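Local coordinates for protein probable fumarate reductase Ifc3 (Shewanella frigidimarina, PDB 1QO8) that catalyses the essentially one-way reduction of fumarate to succinate in vitro, using one FAD and four covalently bound haem c groups per subunit, at residues V124-A129 with V147-K152; R272-V277 with G286-G291; D417-K422 with M484-Y489. One frame throughout, in Å; residues are numbered along the deposited sequence.

Contact 1. Residues V124-A129 with V147-K152; sequences VLVVGA and VILVDK. With FAD (flavin-adenine dinucleotide), chain G.
The D151 carboxylate meets A129 through OD2, whose anti lone pair takes A129 N at 3.0 Å, the N-H pointing almost straight at it. FAD ribose O3B donates to D151 OD2 at 2.6 Å and O2B to D151 OD1 at 3.0 Å. The adenine is the second flat group. V127 CG1 touches one face at the pyrimidine rim, 3.7 Å from FAD N1A. The other face is crossed by the aliphatic chain of K152, with CD 3.8 Å from FAD C5A. V273 meets the edge that carries N1A and N6A. The K152 chain runs on extended, and NZ forms a salt bridge with D339.

Behind the cofactor, strands 124-127 and 147-150 pair in parallel. I148 N, V126 N and V150 N bond in turn to V124 O, I148 O and V126 O, and G128 N closes the ladder on V150 O. One face of the sheet carries V124, V126, V147 and L149. There V126 CG1 lies 3.7 Å from L149 CD1. Helix 131-143 covers this face. On the other face L125 CD2 fits against I148 CG2 and V150 CG1. L149 CG is anti to the backbone N (chi1 168°), and chi2 of 52° brings CD1 to G128 O and CD2 to A129 CB.

The two strands and the helix between them form the beta-alpha-beta unit of a Rossmann-type dinucleotide fold. G128 opens the likely GxGxxG turn. Its CA lies 3.0 Å from FAD O4B. A side chain there would run into O4B, and the backbone angles also leave no room for one.

The carboxylate of D151 is buried, and A153 N also donates to OD1. Two ribose hydroxyls and two backbone amides donate to the carboxylate, which probably stabilises its negative charge and helps to fix how the sugar is turned.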
loop_
_atom_site.group_PDB
_atom_site.type_symbol
_atom_site.label_atom_id
_atom_site.label_comp_id
_atom_site.label_asym_id
_atom_site.label_seq_id
_atom_site.Cartn_x
_atom_site.Cartn_y
_atom_site.Cartn_z
ATOM N N VAL A 124 -24.038 -8.114 -17.102
ATOM C CA VAL A 124 -22.620 -8.267 -16.697
ATOM C C VAL A 124 -21.762 -7.317 -17.525
ATOM O O VAL A 124 -21.753 -7.405 -18.762
ATOM C CB VAL A 124 -22.028 -9.660 -16.829
ATOM C CG1 VAL A 124 -20.572 -9.807 -16.301
ATOM C CG2 VAL A 124 -22.845 -10.720 -16.020
ATOM N N LEU A 125 -21.142 -6.356 -16.850
ATOM C CA LEU A 125 -20.153 -5.482 -17.461
ATOM C C LEU A 125 -18.740 -6.032 -17.148
ATOM O O LEU A 125 -18.395 -6.130 -15.961
ATOM C CB LEU A 125 -20.148 -4.119 -16.791
ATOM C CG LEU A 125 -19.758 -2.872 -17.489
ATOM C CD1 LEU A 125 -19.055 -1.931 -16.529
ATOM C CD2 LEU A 125 -19.086 -2.933 -18.877
ATOM N N VAL A 126 -17.978 -6.280 -18.223
ATOM C CA VAL A 126 -16.619 -6.822 -18.016
ATOM C C VAL A 126 -15.664 -5.710 -18.430
ATOM O O VAL A 126 -15.822 -5.202 -19.569
ATOM C CB VAL A 126 -16.309 -8.065 -18.850
ATOM C CG1 VAL A 126 -14.819 -8.551 -18.559
ATOM C CG2 VAL A 126 -17.233 -9.209 -18.460
ATOM N N VAL A 127 -14.870 -5.238 -17.464
ATOM C CA VAL A 127 -13.978 -4.126 -17.752
ATOM C C VAL A 127 -12.554 -4.676 -18.060
ATOM O O VAL A 127 -11.915 -5.160 -17.131
ATOM C CB VAL A 127 -13.905 -3.213 -16.513
ATOM C CG1 VAL A 127 -13.069 -1.985 -16.734
ATOM C CG2 VAL A 127 -15.347 -2.935 -16.022
ATOM N N GLY A 128 -12.174 -4.655 -19.350
ATOM C CA GLY A 128 -10.801 -5.104 -19.690
ATOM C C GLY A 128 -10.920 -6.364 -20.522
ATOM O O GLY A 128 -11.435 -7.384 -20.114
ATOM N N ALA A 129 -10.411 -6.320 -21.735
ATOM C CA ALA A 129 -10.441 -7.506 -22.601
ATOM C C ALA A 129 -9.034 -8.032 -22.807
ATOM O O ALA A 129 -8.518 -8.122 -23.929
ATOM C CB ALA A 129 -11.058 -7.119 -23.940
ATOM N N VAL A 147 -23.978 -9.464 -21.638
ATOM C CA VAL A 147 -22.630 -9.017 -21.279
ATOM C C VAL A 147 -22.242 -7.827 -22.143
ATOM O O VAL A 147 -22.459 -7.860 -23.347
ATOM C CB VAL A 147 -21.601 -10.136 -21.528
ATOM C CG1 VAL A 147 -20.135 -9.682 -21.444
ATOM C CG2 VAL A 147 -21.790 -11.260 -20.528
ATOM N N ILE A 148 -21.664 -6.789 -21.551
ATOM C CA ILE A 148 -20.927 -5.805 -22.327
ATOM C C ILE A 148 -19.432 -6.010 -21.980
ATOM O O ILE A 148 -19.214 -6.270 -20.809
ATOM C CB ILE A 148 -21.406 -4.374 -22.040
ATOM C CG1 ILE A 148 -22.875 -4.232 -22.602
ATOM C CG2 ILE A 148 -20.513 -3.309 -22.635
ATOM C CD1 ILE A 148 -23.456 -2.872 -22.243
ATOM N N LEU A 149 -18.545 -5.927 -22.965
ATOM C CA LEU A 149 -17.115 -6.156 -22.689
ATOM C C LEU A 149 -16.502 -4.828 -23.074
ATOM O O LEU A 149 -16.760 -4.565 -24.275
ATOM C CB LEU A 149 -16.488 -7.266 -23.542
ATOM C CG LEU A 149 -14.956 -7.402 -23.549
ATOM C CD1 LEU A 149 -14.408 -7.475 -22.100
ATOM C CD2 LEU A 149 -14.522 -8.683 -24.290
ATOM N N VAL A 150 -15.789 -4.104 -22.236
ATOM C CA VAL A 150 -15.213 -2.841 -22.686
ATOM C C VAL A 150 -13.683 -2.821 -22.561
ATOM O O VAL A 150 -13.123 -3.422 -21.634
ATOM C CB VAL A 150 -15.744 -1.615 -21.915
ATOM C CG1 VAL A 150 -17.277 -1.455 -22.039
ATOM C CG2 VAL A 150 -15.471 -1.710 -20.410
ATOM N N ASP A 151 -12.983 -2.070 -23.468
ATOM C CA ASP A 151 -11.535 -1.996 -23.228
ATOM C C ASP A 151 -11.130 -0.583 -23.546
ATOM O O ASP A 151 -11.586 -0.115 -24.575
ATOM C CB ASP A 151 -10.739 -2.999 -24.104
ATOM C CG ASP A 151 -9.275 -3.058 -23.661
ATOM O OD1 ASP A 151 -8.523 -2.119 -23.888
ATOM O OD2 ASP A 151 -8.933 -4.127 -23.077
ATOM N N LYS A 152 -10.225 0.060 -22.787
ATOM C CA LYS A 152 -9.894 1.450 -23.110
ATOM C C LYS A 152 -8.925 1.584 -24.276
ATOM O O LYS A 152 -8.644 2.743 -24.646
ATOM C CB LYS A 152 -9.302 2.145 -21.871
ATOM C CG LYS A 152 -7.897 1.489 -21.520
ATOM C CD LYS A 152 -7.305 2.194 -20.292
ATOM C CE LYS A 152 -6.062 1.340 -19.705
ATOM N NZ LYS A 152 -5.348 2.388 -18.847
HETATM P PA FAD G . -4.212 -7.740 -19.268
HETATM O O1A FAD G . -3.936 -8.793 -20.295
HETATM O O2A FAD G . -3.365 -6.696 -19.095
HETATM O O5B FAD G . -5.410 -6.969 -19.933
HETATM C C5B FAD G . -6.196 -5.926 -19.223
HETATM C C4B FAD G . -7.160 -5.220 -20.302
HETATM O O4B FAD G . -7.902 -4.195 -19.476
HETATM C C3B FAD G . -6.342 -4.339 -21.303
HETATM O O3B FAD G . -6.412 -4.602 -22.632
HETATM C C2B FAD G . -6.489 -2.869 -20.766
HETATM O O2B FAD G . -6.459 -1.839 -21.784
HETATM C C1B FAD G . -7.883 -2.940 -20.266
HETATM N N9A FAD G . -8.184 -1.927 -19.246
HETATM C C8A FAD G . -7.370 -1.442 -18.253
HETATM N N7A FAD G . -7.921 -0.459 -17.596
HETATM C C5A FAD G . -9.174 -0.273 -18.173
HETATM C C6A FAD G . -10.233 0.710 -17.961
HETATM N N6A FAD G . -10.190 1.648 -17.055
HETATM N N1A FAD G . -11.328 0.528 -18.740
HETATM C C2A FAD G . -11.391 -0.389 -19.765
HETATM N N3A FAD G . -10.450 -1.320 -20.040
HETATM C C4A FAD G . -9.371 -1.177 -19.224
HETATM N N1 FAD G . 2.617 -14.768 -17.262
HETATM C C2 FAD G . 2.550 -16.065 -17.393
HETATM O O2 FAD G . 2.023 -16.846 -16.671
HETATM N N3 FAD G . 3.139 -16.754 -18.497
HETATM C C4 FAD G . 3.777 -15.945 -19.432
HETATM O O4 FAD G . 4.336 -16.456 -20.361
HETATM C C4X FAD G . 3.890 -14.503 -19.225
HETATM N N5 FAD G . 4.566 -13.746 -20.103
HETATM C C5X FAD G . 4.612 -12.400 -19.969
HETATM C C6 FAD G . 5.322 -11.668 -20.931
HETATM C C7 FAD G . 5.380 -10.299 -20.828
HETATM C C7M FAD G . 6.114 -9.446 -21.813
HETATM C C8 FAD G . 4.669 -9.660 -19.749
HETATM C C8M FAD G . 4.665 -8.164 -19.668
HETATM C C9 FAD G . 3.948 -10.372 -18.825
HETATM C C9A FAD G . 3.891 -11.743 -18.897
HETATM N N10 FAD G . 3.214 -12.583 -17.990
HETATM C C10 FAD G . 3.195 -13.918 -18.117
HETATM C "C1'" FAD G . 2.162 -12.006 -17.094
HETATM C "C2'" FAD G . 0.743 -12.298 -17.688
HETATM O "O2'" FAD G . 0.982 -12.071 -19.118
HETATM C "C3'" FAD G . -0.136 -11.099 -17.256
HETATM O "O3'" FAD G . -0.200 -11.007 -15.826
HETATM C "C4'" FAD G . -1.621 -11.522 -17.518
HETATM O "O4'" FAD G . -1.700 -11.606 -18.974
HETATM C "C5'" FAD G . -2.498 -10.298 -17.070
HETATM O "O5'" FAD G . -3.882 -10.605 -17.729
HETATM P P FAD G . -5.130 -9.746 -17.451
HETATM O O1P FAD G . -6.230 -10.419 -18.239
HETATM O O2P FAD G . -5.178 -9.670 -16.060
HETATM O O3P FAD G . -4.731 -8.425 -17.896
#

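Contact 2. Residues R272-V277 with G286-G291; sequences RVVKLV and GAVVHG. With FAD (flavin-adenine dinucleotide), chain G.
V274 and V288 make the tight centre of this hairpin. V274 N donates to V288 O at 2.7 Å, and the bond is straight (179°). V274 CG2 presses on the same oxygen at 3.1 Å, because chi1 of -70° sets this methyl between the backbone N and carbonyl carbon. V288 N turns instead to K275 O at 3.0 Å, in a more bent bond. V274 and K275 therefore both face V288, a classic beta bulge. V288 CG1 rests on V274 CG2, and V288 CG2 touches both V277 CG2 and K275 CB. Helix 107-115 covers this patch through I110 and I114. On the opposite face of the sheet, V273 CG1 reaches across the bulge to A287 CB, 4.0 Å away.

Toward the partly exposed residues the two strands touch less. K275 meets V288 through CB, and its chain then leads away. R272 and H290 form a hydrogen-bonded antiparallel pair through their backbones, with H290 N 2.7 Å from R272 O, but the ends of their side chains find partners outside the hairpin. The H290 ring stacks on Y296, and W101 meets it edge to face. R272 extends to salt bridges with D102 and D339. On the way its CG passes 3.6 Å from FAD N6A, which sits at the edge of the guanidinium, near its plane.

Strand 271-278 is outermost in its sheet, and its other edge reads the adenine of FAD. V273 N donates to FAD N1A at 3.0 Å, while FAD N6A donates to V273 O at 2.8 Å. This backbone pairing copies the donor and acceptor pattern of a base pair. It needs an acceptor at N1A and an amino group at N6A, so it probably helps to single out adenine.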
loop_
_atom_site.group_PDB
_atom_site.type_symbol
_atom_site.label_atom_id
_atom_site.label_comp_id
_atom_site.label_asym_id
_atom_site.label_seq_id
_atom_site.Cartn_x
_atom_site.Cartn_y
_atom_site.Cartn_z
ATOM N N ARG A 272 -12.797 3.723 -21.804
ATOM C CA ARG A 272 -12.203 3.657 -20.490
ATOM C C ARG A 272 -13.210 3.842 -19.342
ATOM O O ARG A 272 -13.909 4.889 -19.196
ATOM C CB ARG A 272 -11.114 4.739 -20.380
ATOM C CG ARG A 272 -10.442 4.655 -19.010
ATOM C CD ARG A 272 -9.304 5.677 -19.059
ATOM N NE ARG A 272 -8.386 5.370 -17.989
ATOM C CZ ARG A 272 -7.461 6.231 -17.555
ATOM N NH1 ARG A 272 -7.312 7.416 -18.120
ATOM N NH2 ARG A 272 -6.682 5.847 -16.542
ATOM N N VAL A 273 -13.216 2.800 -18.514
ATOM C CA VAL A 273 -14.035 2.853 -17.317
ATOM C C VAL A 273 -13.270 3.741 -16.303
ATOM O O VAL A 273 -12.051 3.548 -16.154
ATOM C CB VAL A 273 -14.295 1.472 -16.714
ATOM C CG1 VAL A 273 -14.921 1.674 -15.312
ATOM C CG2 VAL A 273 -15.213 0.625 -17.589
ATOM N N VAL A 274 -13.987 4.724 -15.755
ATOM C CA VAL A 274 -13.392 5.713 -14.864
ATOM C C VAL A 274 -13.950 5.795 -13.462
ATOM O O VAL A 274 -13.415 6.391 -12.534
ATOM C CB VAL A 274 -13.468 7.077 -15.526
ATOM C CG1 VAL A 274 -12.558 7.269 -16.715
ATOM C CG2 VAL A 274 -14.931 7.442 -15.946
ATOM N N LYS A 275 -15.079 5.125 -13.151
ATOM C CA LYS A 275 -15.653 5.106 -11.844
ATOM C C LYS A 275 -16.600 3.943 -11.669
ATOM O O LYS A 275 -17.235 3.571 -12.649
ATOM C CB LYS A 275 -16.457 6.442 -11.669
ATOM C CG LYS A 275 -16.716 6.624 -10.169
ATOM C CD LYS A 275 -17.417 7.939 -9.867
ATOM C CE LYS A 275 -16.985 8.314 -8.443
ATOM N NZ LYS A 275 -18.129 8.171 -7.496
ATOM N N LEU A 276 -16.634 3.277 -10.559
ATOM C CA LEU A 276 -17.663 2.279 -10.299
ATOM C C LEU A 276 -18.790 3.043 -9.547
ATOM O O LEU A 276 -18.495 3.865 -8.662
ATOM C CB LEU A 276 -17.139 1.148 -9.422
ATOM C CG LEU A 276 -15.911 0.360 -9.953
ATOM C CD1 LEU A 276 -15.208 -0.396 -8.829
ATOM C CD2 LEU A 276 -16.307 -0.607 -11.057
ATOM N N VAL A 277 -20.022 2.755 -9.887
ATOM C CA VAL A 277 -21.148 3.555 -9.340
ATOM C C VAL A 277 -21.746 2.665 -8.263
ATOM O O VAL A 277 -22.109 1.519 -8.506
ATOM C CB VAL A 277 -22.221 3.856 -10.392
ATOM C CG1 VAL A 277 -23.369 4.771 -9.828
ATOM C CG2 VAL A 277 -21.548 4.490 -11.597
ATOM N N GLY A 286 -22.982 -0.230 -11.630
ATOM C CA GLY A 286 -22.663 0.035 -13.075
ATOM C C GLY A 286 -21.399 0.914 -12.991
ATOM O O GLY A 286 -20.718 0.803 -11.970
ATOM N N ALA A 287 -21.112 1.729 -14.003
ATOM C CA ALA A 287 -19.763 2.304 -14.022
ATOM C C ALA A 287 -19.826 3.401 -15.050
ATOM O O ALA A 287 -20.644 3.240 -15.960
ATOM C CB ALA A 287 -18.829 1.168 -14.542
ATOM N N VAL A 288 -19.082 4.465 -14.884
ATOM C CA VAL A 288 -18.969 5.494 -15.879
ATOM C C VAL A 288 -17.797 5.169 -16.796
ATOM O O VAL A 288 -16.645 4.890 -16.363
ATOM C CB VAL A 288 -18.706 6.847 -15.210
ATOM C CG1 VAL A 288 -18.705 7.963 -16.254
ATOM C CG2 VAL A 288 -19.780 7.151 -14.125
ATOM N N VAL A 289 -18.140 5.182 -18.069
ATOM C CA VAL A 289 -17.313 4.996 -19.222
ATOM C C VAL A 289 -17.028 6.349 -19.898
ATOM O O VAL A 289 -17.895 7.188 -20.135
ATOM C CB VAL A 289 -18.006 4.134 -20.294
ATOM C CG1 VAL A 289 -17.058 3.904 -21.485
ATOM C CG2 VAL A 289 -18.446 2.822 -19.727
ATOM N N HIS A 290 -15.741 6.616 -20.122
ATOM C CA HIS A 290 -15.316 7.630 -21.054
ATOM C C HIS A 290 -14.957 7.006 -22.395
ATOM O O HIS A 290 -13.933 6.333 -22.505
ATOM C CB HIS A 290 -14.167 8.422 -20.446
ATOM C CG HIS A 290 -13.703 9.477 -21.393
ATOM N ND1 HIS A 290 -12.496 10.043 -21.227
ATOM C CD2 HIS A 290 -14.247 10.064 -22.485
ATOM C CE1 HIS A 290 -12.271 10.945 -22.180
ATOM N NE2 HIS A 290 -13.335 10.988 -22.931
ATOM N N GLY A 291 -15.867 7.201 -23.360
ATOM C CA GLY A 291 -15.715 6.697 -24.706
ATOM C C GLY A 291 -15.057 7.813 -25.476
ATOM O O GLY A 291 -15.410 9.000 -25.259
HETATM P PA FAD G . -4.212 -7.740 -19.268
HETATM O O1A FAD G . -3.936 -8.793 -20.295
HETATM O O2A FAD G . -3.365 -6.696 -19.095
HETATM O O5B FAD G . -5.410 -6.969 -19.933
HETATM C C5B FAD G . -6.196 -5.926 -19.223
HETATM C C4B FAD G . -7.160 -5.220 -20.302
HETATM O O4B FAD G . -7.902 -4.195 -19.476
HETATM C C3B FAD G . -6.342 -4.339 -21.303
HETATM O O3B FAD G . -6.412 -4.602 -22.632
HETATM C C2B FAD G . -6.489 -2.869 -20.766
HETATM O O2B FAD G . -6.459 -1.839 -21.784
HETATM C C1B FAD G . -7.883 -2.940 -20.266
HETATM N N9A FAD G . -8.184 -1.927 -19.246
HETATM C C8A FAD G . -7.370 -1.442 -18.253
HETATM N N7A FAD G . -7.921 -0.459 -17.596
HETATM C C5A FAD G . -9.174 -0.273 -18.173
HETATM C C6A FAD G . -10.233 0.710 -17.961
HETATM N N6A FAD G . -10.190 1.648 -17.055
HETATM N N1A FAD G . -11.328 0.528 -18.740
HETATM C C2A FAD G . -11.391 -0.389 -19.765
HETATM N N3A FAD G . -10.450 -1.320 -20.040
HETATM C C4A FAD G . -9.371 -1.177 -19.224
HETATM N N1 FAD G . 2.617 -14.768 -17.262
HETATM C C2 FAD G . 2.550 -16.065 -17.393
HETATM O O2 FAD G . 2.023 -16.846 -16.671
HETATM N N3 FAD G . 3.139 -16.754 -18.497
HETATM C C4 FAD G . 3.777 -15.945 -19.432
HETATM O O4 FAD G . 4.336 -16.456 -20.361
HETATM C C4X FAD G . 3.890 -14.503 -19.225
HETATM N N5 FAD G . 4.566 -13.746 -20.103
HETATM C C5X FAD G . 4.612 -12.400 -19.969
HETATM C C6 FAD G . 5.322 -11.668 -20.931
HETATM C C7 FAD G . 5.380 -10.299 -20.828
HETATM C C7M FAD G . 6.114 -9.446 -21.813
HETATM C C8 FAD G . 4.669 -9.660 -19.749
HETATM C C8M FAD G . 4.665 -8.164 -19.668
HETATM C C9 FAD G . 3.948 -10.372 -18.825
HETATM C C9A FAD G . 3.891 -11.743 -18.897
HETATM N N10 FAD G . 3.214 -12.583 -17.990
HETATM C C10 FAD G . 3.195 -13.918 -18.117
HETATM C "C1'" FAD G . 2.162 -12.006 -17.094
HETATM C "C2'" FAD G . 0.743 -12.298 -17.688
HETATM O "O2'" FAD G . 0.982 -12.071 -19.118
HETATM C "C3'" FAD G . -0.136 -11.099 -17.256
HETATM O "O3'" FAD G . -0.200 -11.007 -15.826
HETATM C "C4'" FAD G . -1.621 -11.522 -17.518
HETATM O "O4'" FAD G . -1.700 -11.606 -18.974
HETATM C "C5'" FAD G . -2.498 -10.298 -17.070
HETATM O "O5'" FAD G . -3.882 -10.605 -17.729
HETATM P P FAD G . -5.130 -9.746 -17.451
HETATM O O1P FAD G . -6.230 -10.419 -18.239
HETATM O O2P FAD G . -5.178 -9.670 -16.060
HETATM O O3P FAD G . -4.731 -8.425 -17.896
#

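Contact 3. Residues D417-K422 with M484-Y489; sequences DNQLYK and MTQSPY
Q419 and Q486 cross their chains at about a right angle, yet their terminal amides stack nearly parallel, the planes 9° apart. Q419 CG lies 3.6 Å from Q486 CD. From this stack Q419 NE2 turns back to D417 OD2, 2.9 Å away, on the syn lone pair and within its own amide plane; N483 is a further partner of NE2. The anti side of D417 OD2 takes two backbone amides, both tilted out of the carboxylate plane: Q486 N at 2.7 Å and T485 N at 3.0 Å. Three donors thus grip one oxygen. The other, OD1, is met from above the plane by Q419 N. That is a capping bond, and D417 is the N-cap of helix 418-423. A chi1 of 74° swings the carboxylate between backbone N and carbonyl carbon, where it can serve both helix and loop. With an alanine here, T485 N and Q486 N would probably lose their shared acceptor, and the Q419 amide would be freer to turn. N418 N donates to Q486 O at 3.0 Å, and N418 CB packs on P488 CD. D417 CB approaches the Y489 ring obliquely, 3.6 Å from CD2.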
loop_
_atom_site.group_PDB
_atom_site.type_symbol
_atom_site.label_atom_id
_atom_site.label_comp_id
_atom_site.label_asym_id
_atom_site.label_seq_id
_atom_site.Cartn_x
_atom_site.Cartn_y
_atom_site.Cartn_z
ATOM N N ASP A 417 30.612 -10.617 -29.126
ATOM C CA ASP A 417 31.204 -10.405 -30.480
ATOM C C ASP A 417 30.532 -11.399 -31.376
ATOM O O ASP A 417 29.579 -12.062 -30.902
ATOM C CB ASP A 417 32.731 -10.587 -30.355
ATOM C CG ASP A 417 33.152 -12.042 -30.206
ATOM O OD1 ASP A 417 32.369 -12.978 -29.869
ATOM O OD2 ASP A 417 34.376 -12.294 -30.437
ATOM N N ASN A 418 30.934 -11.667 -32.606
ATOM C CA ASN A 418 30.379 -12.607 -33.584
ATOM C C ASN A 418 30.383 -14.019 -33.168
ATOM O O ASN A 418 29.595 -14.821 -33.694
ATOM C CB ASN A 418 31.104 -12.497 -34.956
ATOM C CG ASN A 418 30.744 -13.359 -36.141
ATOM O OD1 ASN A 418 30.842 -13.197 -37.362
ATOM N ND2 ASN A 418 30.151 -14.564 -36.061
ATOM N N GLN A 419 31.221 -14.453 -32.162
ATOM C CA GLN A 419 31.127 -15.849 -31.738
ATOM C C GLN A 419 29.809 -16.089 -31.051
ATOM O O GLN A 419 29.089 -17.103 -31.108
ATOM C CB GLN A 419 32.330 -16.307 -30.818
ATOM C CG GLN A 419 33.677 -15.709 -31.205
ATOM C CD GLN A 419 34.749 -15.921 -30.125
ATOM O OE1 GLN A 419 35.107 -17.038 -29.724
ATOM N NE2 GLN A 419 35.202 -14.871 -29.479
ATOM N N LEU A 420 29.460 -15.135 -30.109
ATOM C CA LEU A 420 28.183 -15.327 -29.435
ATOM C C LEU A 420 27.080 -15.182 -30.505
ATOM O O LEU A 420 26.166 -15.947 -30.468
ATOM C CB LEU A 420 27.900 -14.267 -28.320
ATOM C CG LEU A 420 26.804 -14.672 -27.343
ATOM C CD1 LEU A 420 27.152 -14.116 -25.928
ATOM C CD2 LEU A 420 25.422 -14.081 -27.705
ATOM N N TYR A 421 27.160 -14.186 -31.348
ATOM C CA TYR A 421 26.084 -13.914 -32.324
ATOM C C TYR A 421 25.846 -15.180 -33.126
ATOM O O TYR A 421 24.709 -15.627 -33.267
ATOM C CB TYR A 421 26.448 -12.801 -33.303
ATOM C CG TYR A 421 25.348 -12.364 -34.277
ATOM C CD1 TYR A 421 24.426 -11.383 -33.891
ATOM C CD2 TYR A 421 25.288 -12.869 -35.582
ATOM C CE1 TYR A 421 23.479 -10.956 -34.793
ATOM C CE2 TYR A 421 24.339 -12.487 -36.491
ATOM C CZ TYR A 421 23.395 -11.504 -36.055
ATOM O OH TYR A 421 22.443 -11.020 -36.917
ATOM N N LYS A 422 26.989 -15.766 -33.594
ATOM C CA LYS A 422 26.850 -16.948 -34.460
ATOM C C LYS A 422 26.352 -18.132 -33.679
ATOM O O LYS A 422 25.760 -18.956 -34.331
ATOM C CB LYS A 422 28.121 -17.424 -35.176
ATOM C CG LYS A 422 28.401 -16.689 -36.445
ATOM C CD LYS A 422 29.537 -17.245 -37.275
ATOM C CE LYS A 422 30.808 -17.475 -36.468
ATOM N NZ LYS A 422 31.991 -17.803 -37.324
ATOM N N MET A 484 35.993 -11.402 -26.747
ATOM C CA MET A 484 35.504 -10.441 -27.711
ATOM C C MET A 484 36.715 -10.113 -28.594
ATOM O O MET A 484 37.491 -9.196 -28.299
ATOM C CB MET A 484 34.935 -9.222 -26.960
ATOM C CG MET A 484 33.590 -9.575 -26.290
ATOM S SD MET A 484 32.818 -8.161 -25.439
ATOM C CE MET A 484 32.526 -7.131 -26.840
ATOM N N THR A 485 36.873 -10.890 -29.647
ATOM C CA THR A 485 37.956 -10.739 -30.610
ATOM C C THR A 485 37.438 -10.918 -32.017
ATOM O O THR A 485 38.225 -10.595 -32.922
ATOM C CB THR A 485 38.983 -11.909 -30.430
ATOM O OG1 THR A 485 38.215 -13.117 -30.418
ATOM C CG2 THR A 485 39.743 -11.832 -29.129
ATOM N N GLN A 486 36.187 -11.387 -32.243
ATOM C CA GLN A 486 35.790 -11.582 -33.649
ATOM C C GLN A 486 34.647 -10.665 -34.072
ATOM O O GLN A 486 33.549 -10.525 -33.469
ATOM C CB GLN A 486 35.370 -13.034 -33.793
ATOM C CG GLN A 486 36.515 -14.043 -33.536
ATOM C CD GLN A 486 36.016 -15.431 -33.896
ATOM O OE1 GLN A 486 35.069 -15.502 -34.689
ATOM N NE2 GLN A 486 36.574 -16.492 -33.341
ATOM N N SER A 487 34.924 -9.885 -35.087
ATOM C CA SER A 487 34.049 -8.823 -35.548
ATOM C C SER A 487 32.891 -9.114 -36.419
ATOM O O SER A 487 33.103 -10.279 -36.748
ATOM C CB SER A 487 34.990 -7.758 -36.110
ATOM O OG SER A 487 34.642 -7.280 -37.362
ATOM N N PRO A 488 31.645 -8.756 -36.091
ATOM C CA PRO A 488 31.295 -7.422 -35.693
ATOM C C PRO A 488 31.176 -7.522 -34.150
ATOM O O PRO A 488 31.007 -8.625 -33.631
ATOM C CB PRO A 488 30.005 -6.940 -36.298
ATOM C CG PRO A 488 29.589 -7.983 -37.262
ATOM C CD PRO A 488 30.573 -9.086 -37.056
ATOM N N TYR A 489 31.194 -6.419 -33.443
ATOM C CA TYR A 489 30.905 -6.372 -32.022
ATOM C C TYR A 489 29.515 -5.740 -31.803
ATOM O O TYR A 489 29.125 -4.907 -32.602
ATOM C CB TYR A 489 31.966 -5.584 -31.255
ATOM C CG TYR A 489 33.366 -6.183 -31.512
ATOM C CD1 TYR A 489 34.096 -5.774 -32.599
ATOM C CD2 TYR A 489 33.865 -7.154 -30.704
ATOM C CE1 TYR A 489 35.359 -6.358 -32.828
ATOM C CE2 TYR A 489 35.116 -7.718 -30.893
ATOM C CZ TYR A 489 35.855 -7.295 -31.982
ATOM O OH TYR A 489 37.082 -7.891 -32.187
#

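Contacts 1 and 2 work as one unit round the adenine end of FAD, their centres 10 Å apart. V127 CG1 touches V273 CG2 at 3.5 Å, K152 CB touches R272 CB at 3.5 Å, and L125 CD1 touches A287 CB at 3.7 Å. Between them they enclose the adenine from its faces and its edge. The flavin ring is remote from both, at the other end of the cofactor. Contact 3 lies across the chain's centre, about 49 Å from contact 1 and 54 Å from contact 2 between centres. It touches neither and probably belongs to the mobile clamp domain of this family.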